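Local coordinates for HD domain-containing protein (Aquifex aeolicus, PDB 2HEK), which is of unknown function but binds zinc in an HD-type site and GDP well away from it, and may act as a dGTPase, at residues A[6-10]-A[167-172]; A[31-37]-A[48-54]. All coordinates share one frame; numbering follows the deposited sequence.

Interaction 1: residues A[6-10]-A[167-172]; sequences SDPLY and RRDAYF
L9, in the turn that follows strand 2-7, brings its backbone nearest to R168 of helix 160-173, their CA atoms 6.8 Å apart. The polar half of the contact is a salt bridge in which R168 grips D7 end-on, one nitrogen to each oxygen. NH2 of R168 reaches OD2 of D7 at 2.9 Å on its syn lone pair near the guanidinium plane, while NH1 of R168 meets OD1 of D7 at 3.2 Å from out of the carboxylate plane, the two planes 48° apart. The chain of R168 bends at chi3 (-51°), which turns its end back to D7. The opposite face of the carboxylate takes L9 N, which donates to D7 OD1 at 3.0 Å and closes an Asx turn. L9 fills the apolar half: its CD2 sits over one face of the R168 guanidinium and touches R168 CB at 3.5 Å, while its CD1 lies over the Y171 ring in a CH-pi contact, 4.1 Å from the centroid. L9 O lies over one face of the R167 guanidinium without bonding to it. P8 crosses the Y171 ring at about a right angle, its CB 3.5 Å from Y171 CZ. Y171 OH hydrogen-bonds to the backbone O of Y171 of the second subunit, and the two Y171 rings stack. D164 OD2 forms a salt bridge with R168 NH2 and a hydrogen bond with Y10 OH. Held between two carboxylates, the R168 guanidinium is fixed in rotation and its positive charge is probably well compensated, next to the zinc ligand H54, while D7 ties its turn to the helix.

Interaction 2: residues A[31-37]-A[48-54]; sequences LRYVKQL and QHTRFEH. With ZN (zinc ion), chain D; GDP (guanosine-5'-diphosphate), chain H; PO4 (phosphate ion), chain C.
K35 and T50 form a single beta bridge, CA atoms 4.1 Å apart, where loop 31-37 runs beside the start of helix 51-69. R51 N donates to V34 O at 3.0 Å, and Q36 N to H49 O at 2.9 Å. T50 is the N-cap, its backbone N donating to E53 OE1 at 2.9 Å in a capping box. At one end R32 lies along F52: the guanidinium stacks on the ring, centres 3.9 Å apart and planes at 19°, a cation-pi pair, with R32 CG over the same face. F52 supports the arginine as its terminal nitrogens read the guanine edge, NH1 of R32 bonding to GDP O6 at 3.0 Å and NH2 of R32 to GDP N7 almost straight (177°). At the other end Q36, bent at chi2 (76°), sets NE2 over one face of the H54 ring, its amide steeply tilted. H54 NE2 binds zinc at 2.3 Å, and D164 accepts from H54 ND1. R51, salt-bridged to D85, donates from NH1 to O2 of the zinc-bound phosphate, probably a crystallisation-liquor ion, at 3.0 Å. One helix start thus supplies a wall of the GDP pocket and, with D85 and D161, the histidine of an HD-domain metal site.

In the fold
Interaction 2 is nested within the chain segment closed by interaction 1, and their centres lie about 12 Å apart. Strand 2-7 comes first, then the loop and start of helix 51-69, and finally helix 160-173, which forms one side of interaction 1 and packs on interaction 2 through D169 and F172, the F172 and H49 rings stacked. Helix 160-173 also carries D161, a zinc ligand, and D164, which is shared by both contacts. One aspartate therefore connects the N-terminal turn with the metal site. The GDP pocket and the metal site lie at separate ends of interaction 2. Both contacts touch the second subunit, so the surroundings of the HD-type site reach the subunit interface.

Interaction 1: residues A[6-10]-A[167-172]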
loop_
_atom_site.group_PDB
_atom_site.type_symbol
_atom_site.label_atom_id
_atom_site.label_comp_id
_atom_site.label_asym_id
_atom_site.label_seq_id
_atom_site.Cartn_x
_atom_site.Cartn_y
_atom_site.Cartn_z
ATOM N N SER A 6 4.238 11.518 14.664
ATOM C CA SER A 6 3.650 10.532 13.741
ATOM C C SER A 6 2.914 11.262 12.662
ATOM O O SER A 6 2.153 12.196 12.958
ATOM C CB SER A 6 2.607 9.605 14.418
ATOM O OG SER A 6 3.231 8.765 15.352
ATOM N N ASP A 7 3.102 10.809 11.427
ATOM C CA ASP A 7 2.370 11.373 10.283
ATOM C C ASP A 7 2.142 10.207 9.364
ATOM O O ASP A 7 3.111 9.670 8.816
ATOM C CB ASP A 7 3.205 12.468 9.572
ATOM C CG ASP A 7 2.415 13.204 8.461
ATOM O OD1 ASP A 7 1.430 12.640 7.925
ATOM O OD2 ASP A 7 2.794 14.365 8.098
ATOM N N PRO A 8 0.866 9.804 9.167
ATOM C CA PRO A 8 0.594 8.613 8.331
ATOM C C PRO A 8 1.067 8.780 6.885
ATOM O O PRO A 8 1.250 7.772 6.190
ATOM C CB PRO A 8 -0.939 8.494 8.371
ATOM C CG PRO A 8 -1.434 9.879 8.750
ATOM C CD PRO A 8 -0.376 10.403 9.693
ATOM N N LEU A 9 1.318 10.023 6.427
ATOM C CA LEU A 9 1.843 10.201 5.080
ATOM C C LEU A 9 3.323 9.821 4.996
ATOM O O LEU A 9 3.787 9.393 3.956
ATOM C CB LEU A 9 1.666 11.652 4.596
ATOM C CG LEU A 9 0.346 11.950 3.881
ATOM C CD1 LEU A 9 -0.914 11.731 4.774
ATOM C CD2 LEU A 9 0.494 13.351 3.435
ATOM N N TYR A 10 4.072 9.996 6.074
ATOM C CA TYR A 10 5.544 9.947 5.971
ATOM C C TYR A 10 6.172 9.002 6.960
ATOM O O TYR A 10 7.364 8.769 6.893
ATOM C CB TYR A 10 6.138 11.355 6.226
ATOM C CG TYR A 10 5.594 12.362 5.244
ATOM C CD1 TYR A 10 4.913 13.496 5.696
ATOM C CD2 TYR A 10 5.709 12.152 3.859
ATOM C CE1 TYR A 10 4.377 14.419 4.795
ATOM C CE2 TYR A 10 5.158 13.076 2.947
ATOM C CZ TYR A 10 4.527 14.198 3.427
ATOM O OH TYR A 10 4.007 15.108 2.557
ATOM N N ARG A 167 -1.065 14.971 -1.749
ATOM C CA ARG A 167 -0.960 13.642 -1.083
ATOM C C ARG A 167 -1.838 13.522 0.166
ATOM O O ARG A 167 -2.505 12.494 0.395
ATOM C CB ARG A 167 0.522 13.303 -0.776
ATOM C CG ARG A 167 0.797 11.938 -0.026
ATOM C CD ARG A 167 2.397 11.494 0.153
ATOM N NE ARG A 167 2.412 10.104 0.575
ATOM C CZ ARG A 167 3.494 9.363 0.557
ATOM N NH1 ARG A 167 4.643 9.885 0.122
ATOM N NH2 ARG A 167 3.429 8.105 0.942
ATOM N N ARG A 168 -1.839 14.536 1.023
ATOM C CA ARG A 168 -2.621 14.460 2.243
ATOM C C ARG A 168 -4.146 14.490 1.934
ATOM O O ARG A 168 -4.938 13.738 2.543
ATOM C CB ARG A 168 -2.212 15.622 3.195
ATOM C CG ARG A 168 -2.836 15.569 4.631
ATOM C CD ARG A 168 -2.228 16.670 5.600
ATOM N NE ARG A 168 -0.764 16.568 5.527
ATOM C CZ ARG A 168 -0.031 15.727 6.243
ATOM N NH1 ARG A 168 -0.592 14.950 7.177
ATOM N NH2 ARG A 168 1.263 15.663 6.018
ATOM N N ASP A 169 -4.556 15.367 1.004
ATOM C CA ASP A 169 -5.956 15.457 0.589
ATOM C C ASP A 169 -6.402 14.106 0.037
ATOM O O ASP A 169 -7.475 13.644 0.392
ATOM C CB ASP A 169 -6.177 16.579 -0.441
ATOM C CG ASP A 169 -5.938 17.991 0.145
ATOM O OD1 ASP A 169 -5.770 18.135 1.368
ATOM O OD2 ASP A 169 -5.906 18.965 -0.631
ATOM N N ALA A 170 -5.554 13.448 -0.762
ATOM C CA ALA A 170 -5.908 12.141 -1.361
ATOM C C ALA A 170 -6.029 11.106 -0.253
ATOM O O ALA A 170 -6.930 10.305 -0.259
ATOM C CB ALA A 170 -4.856 11.697 -2.338
ATOM N N TYR A 171 -5.096 11.125 0.695
ATOM C CA TYR A 171 -5.028 10.133 1.766
ATOM C C TYR A 171 -6.277 10.211 2.639
ATOM O O TYR A 171 -6.853 9.190 3.001
ATOM C CB TYR A 171 -3.771 10.396 2.632
ATOM C CG TYR A 171 -3.521 9.355 3.699
ATOM C CD1 TYR A 171 -2.793 8.191 3.397
ATOM C CD2 TYR A 171 -3.983 9.550 5.033
ATOM C CE1 TYR A 171 -2.557 7.202 4.382
ATOM C CE2 TYR A 171 -3.702 8.609 6.041
ATOM C CZ TYR A 171 -2.985 7.424 5.679
ATOM O OH TYR A 171 -2.736 6.434 6.610
ATOM N N PHE A 172 -6.702 11.416 2.992
ATOM C CA PHE A 172 -7.849 11.561 3.900
ATOM C C PHE A 172 -9.182 11.541 3.164
ATOM O O PHE A 172 -10.161 11.043 3.700
ATOM C CB PHE A 172 -7.768 12.860 4.726
ATOM C CG PHE A 172 -6.753 12.804 5.842
ATOM C CD1 PHE A 172 -5.398 12.988 5.588
ATOM C CD2 PHE A 172 -7.155 12.597 7.152
ATOM C CE1 PHE A 172 -4.449 12.927 6.606
ATOM C CE2 PHE A 172 -6.177 12.543 8.206
ATOM C CZ PHE A 172 -4.824 12.685 7.895
#

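Interaction 2: residues A[31-37]-A[48-54]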
loop_
_atom_site.group_PDB
_atom_site.type_symbol
_atom_site.label_atom_id
_atom_site.label_comp_id
_atom_site.label_asym_id
_atom_site.label_seq_id
_atom_site.Cartn_x
_atom_site.Cartn_y
_atom_site.Cartn_z
ATOM N N LEU A 31 -3.802 26.559 14.001
ATOM C CA LEU A 31 -3.994 25.845 12.752
ATOM C C LEU A 31 -4.624 24.463 12.990
ATOM O O LEU A 31 -5.244 23.940 12.093
ATOM C CB LEU A 31 -2.676 25.732 11.998
ATOM C CG LEU A 31 -2.039 27.054 11.539
ATOM C CD1 LEU A 31 -0.740 26.721 10.856
ATOM C CD2 LEU A 31 -2.947 27.861 10.616
ATOM N N ARG A 32 -4.485 23.905 14.198
ATOM C CA ARG A 32 -5.153 22.627 14.588
ATOM C C ARG A 32 -6.664 22.772 14.526
ATOM O O ARG A 32 -7.345 21.789 14.580
ATOM C CB ARG A 32 -4.853 22.268 16.051
ATOM C CG ARG A 32 -3.580 21.569 16.268
ATOM C CD ARG A 32 -3.420 21.056 17.642
ATOM N NE ARG A 32 -2.783 19.759 17.484
ATOM C CZ ARG A 32 -1.643 19.425 18.031
ATOM N NH1 ARG A 32 -1.034 20.276 18.847
ATOM N NH2 ARG A 32 -1.147 18.226 17.785
ATOM N N TYR A 33 -7.184 23.996 14.469
ATOM C CA TYR A 33 -8.647 24.230 14.554
ATOM C C TYR A 33 -9.222 24.781 13.234
ATOM O O TYR A 33 -10.321 25.362 13.182
ATOM C CB TYR A 33 -8.981 25.061 15.823
ATOM C CG TYR A 33 -8.343 24.387 17.038
ATOM C CD1 TYR A 33 -8.892 23.205 17.566
ATOM C CD2 TYR A 33 -7.162 24.865 17.592
ATOM C CE1 TYR A 33 -8.306 22.531 18.641
ATOM C CE2 TYR A 33 -6.535 24.173 18.685
ATOM C CZ TYR A 33 -7.129 23.006 19.195
ATOM O OH TYR A 33 -6.545 22.278 20.242
ATOM N N VAL A 34 -8.473 24.540 12.159
ATOM C CA VAL A 34 -8.853 24.961 10.805
ATOM C C VAL A 34 -8.637 23.754 9.883
ATOM O O VAL A 34 -7.494 23.407 9.594
ATOM C CB VAL A 34 -7.947 26.134 10.279
ATOM C CG1 VAL A 34 -8.311 26.516 8.823
ATOM C CG2 VAL A 34 -8.002 27.402 11.190
ATOM N N LYS A 35 -9.715 23.135 9.414
ATOM C CA LYS A 35 -9.626 22.042 8.451
ATOM C C LYS A 35 -9.020 22.519 7.151
ATOM O O LYS A 35 -9.372 23.597 6.644
ATOM C CB LYS A 35 -11.011 21.433 8.177
ATOM C CG LYS A 35 -11.532 20.570 9.349
ATOM C CD LYS A 35 -12.813 19.809 8.962
ATOM C CE LYS A 35 -13.679 19.454 10.189
ATOM N NZ LYS A 35 -14.128 20.713 10.927
ATOM N N GLN A 36 -8.108 21.709 6.622
ATOM C CA GLN A 36 -7.411 21.978 5.392
ATOM C C GLN A 36 -8.406 22.254 4.276
ATOM O O GLN A 36 -8.217 23.195 3.489
ATOM C CB GLN A 36 -6.516 20.781 5.043
ATOM C CG GLN A 36 -5.765 20.906 3.711
ATOM C CD GLN A 36 -4.571 21.866 3.804
ATOM O OE1 GLN A 36 -4.154 22.268 4.900
ATOM N NE2 GLN A 36 -4.037 22.257 2.650
ATOM N N LEU A 37 -9.484 21.469 4.224
ATOM C CA LEU A 37 -10.434 21.548 3.119
ATOM C C LEU A 37 -11.797 22.151 3.481
ATOM O O LEU A 37 -12.747 21.982 2.738
ATOM C CB LEU A 37 -10.617 20.159 2.469
ATOM C CG LEU A 37 -9.410 19.502 1.798
ATOM C CD1 LEU A 37 -9.794 18.132 1.175
ATOM C CD2 LEU A 37 -8.842 20.379 0.688
ATOM N N GLN A 48 -10.855 15.241 7.458
ATOM C CA GLN A 48 -10.813 15.937 8.764
ATOM C C GLN A 48 -9.439 16.540 9.056
ATOM O O GLN A 48 -9.254 17.151 10.090
ATOM C CB GLN A 48 -11.149 14.923 9.879
ATOM C CG GLN A 48 -12.537 14.279 9.743
ATOM C CD GLN A 48 -13.616 15.255 10.083
ATOM O OE1 GLN A 48 -14.727 15.132 9.638
ATOM N NE2 GLN A 48 -13.283 16.247 10.866
ATOM N N HIS A 49 -8.471 16.343 8.159
ATOM C CA HIS A 49 -7.096 16.814 8.407
ATOM C C HIS A 49 -7.061 18.352 8.490
ATOM O O HIS A 49 -7.909 19.059 7.853
ATOM C CB HIS A 49 -6.147 16.331 7.307
ATOM C CG HIS A 49 -6.690 16.524 5.915
ATOM N ND1 HIS A 49 -5.987 17.172 4.911
ATOM C CD2 HIS A 49 -7.863 16.142 5.361
ATOM C CE1 HIS A 49 -6.705 17.173 3.802
ATOM N NE2 HIS A 49 -7.860 16.579 4.056
ATOM N N THR A 50 -6.118 18.873 9.287
ATOM C CA THR A 50 -6.055 20.319 9.527
ATOM C C THR A 50 -4.797 20.961 8.980
ATOM O O THR A 50 -3.860 20.254 8.549
ATOM C CB THR A 50 -6.170 20.656 11.028
ATOM O OG1 THR A 50 -4.909 20.421 11.647
ATOM C CG2 THR A 50 -7.201 19.782 11.722
ATOM N N ARG A 51 -4.784 22.302 8.966
ATOM C CA ARG A 51 -3.614 23.069 8.480
ATOM C C ARG A 51 -2.354 22.825 9.324
ATOM O O ARG A 51 -1.217 22.947 8.829
ATOM C CB ARG A 51 -3.972 24.568 8.422
ATOM C CG ARG A 51 -4.963 24.767 7.271
ATOM C CD ARG A 51 -4.881 26.136 6.629
ATOM N NE ARG A 51 -5.769 26.136 5.460
ATOM C CZ ARG A 51 -5.442 25.753 4.227
ATOM N NH1 ARG A 51 -4.208 25.363 3.902
ATOM N NH2 ARG A 51 -6.383 25.774 3.291
ATOM N N PHE A 52 -2.573 22.406 10.570
ATOM C CA PHE A 52 -1.465 22.056 11.507
ATOM C C PHE A 52 -0.659 20.904 10.954
ATOM O O PHE A 52 0.561 21.013 10.756
ATOM C CB PHE A 52 -2.035 21.733 12.891
ATOM C CG PHE A 52 -0.991 21.424 13.951
ATOM C CD1 PHE A 52 -0.554 22.421 14.817
ATOM C CD2 PHE A 52 -0.523 20.122 14.136
ATOM C CE1 PHE A 52 0.378 22.144 15.826
ATOM C CE2 PHE A 52 0.435 19.816 15.115
ATOM C CZ PHE A 52 0.902 20.867 15.980
ATOM N N GLU A 53 -1.313 19.786 10.658
ATOM C CA GLU A 53 -0.556 18.651 10.126
ATOM C C GLU A 53 0.019 18.932 8.763
ATOM O O GLU A 53 1.125 18.464 8.445
ATOM C CB GLU A 53 -1.412 17.379 10.052
ATOM C CG GLU A 53 -2.095 16.983 11.377
ATOM C CD GLU A 53 -3.503 17.561 11.511
ATOM O OE1 GLU A 53 -4.430 17.117 10.770
ATOM O OE2 GLU A 53 -3.667 18.448 12.377
ATOM N N HIS A 54 -0.757 19.610 7.914
ATOM C CA HIS A 54 -0.267 20.041 6.593
ATOM C C HIS A 54 1.048 20.860 6.734
ATOM O O HIS A 54 2.030 20.606 6.032
ATOM C CB HIS A 54 -1.337 20.873 5.853
ATOM C CG HIS A 54 -0.835 21.517 4.598
ATOM N ND1 HIS A 54 -0.219 20.797 3.588
ATOM C CD2 HIS A 54 -0.863 22.811 4.180
ATOM C CE1 HIS A 54 0.121 21.625 2.614
ATOM N NE2 HIS A 54 -0.258 22.850 2.951
HETATM ZN ZN ZN D . -0.362 25.028 2.310
HETATM P PB GDP H . 7.247 14.327 26.349
HETATM O O1B GDP H . 6.831 12.866 26.362
HETATM O O2B GDP H . 8.316 14.544 27.404
HETATM O O3B GDP H . 7.831 14.676 24.991
HETATM O O3A GDP H . 5.964 15.272 26.685
HETATM P PA GDP H . 5.107 16.045 25.542
HETATM O O1A GDP H . 5.983 16.984 24.735
HETATM O O2A GDP H . 3.930 16.804 26.113
HETATM O "O5'" GDP H . 4.583 14.821 24.631
HETATM C "C5'" GDP H . 3.814 15.030 23.454
HETATM C "C4'" GDP H . 4.455 14.234 22.328
HETATM O "O4'" GDP H . 3.511 14.178 21.262
HETATM C "C3'" GDP H . 5.723 14.896 21.783
HETATM O "O3'" GDP H . 6.904 14.133 22.075
HETATM C "C2'" GDP H . 5.496 15.015 20.284
HETATM O "O2'" GDP H . 6.205 13.982 19.599
HETATM C "C1'" GDP H . 3.997 14.813 20.077
HETATM N N9 GDP H . 3.251 16.088 19.826
HETATM C C8 GDP H . 2.109 16.185 19.110
HETATM N N7 GDP H . 1.646 17.462 19.034
HETATM C C5 GDP H . 2.516 18.232 19.718
HETATM C C6 GDP H . 2.648 19.671 20.044
HETATM O O6 GDP H . 1.809 20.495 19.662
HETATM N N1 GDP H . 3.699 20.063 20.778
HETATM C C2 GDP H . 4.639 19.208 21.240
HETATM N N2 GDP H . 5.671 19.680 21.980
HETATM N N3 GDP H . 4.585 17.874 20.986
HETATM C C4 GDP H . 3.570 17.328 20.245
HETATM P P PO4 C . -2.081 26.497 0.971
HETATM O O1 PO4 C . -1.694 27.568 1.973
HETATM O O2 PO4 C . -2.259 25.156 1.634
HETATM O O3 PO4 C . -3.379 26.907 0.296
HETATM O O4 PO4 C . -1.057 26.445 -0.111
HETATM O O HOH W 1 -3.515 18.023 15.013
HETATM O O HOH W 2 -8.452 26.309 5.324
HETATM O O HOH W 3 -9.745 19.058 5.802
HETATM O O HOH W 4 1.528 25.469 3.542
#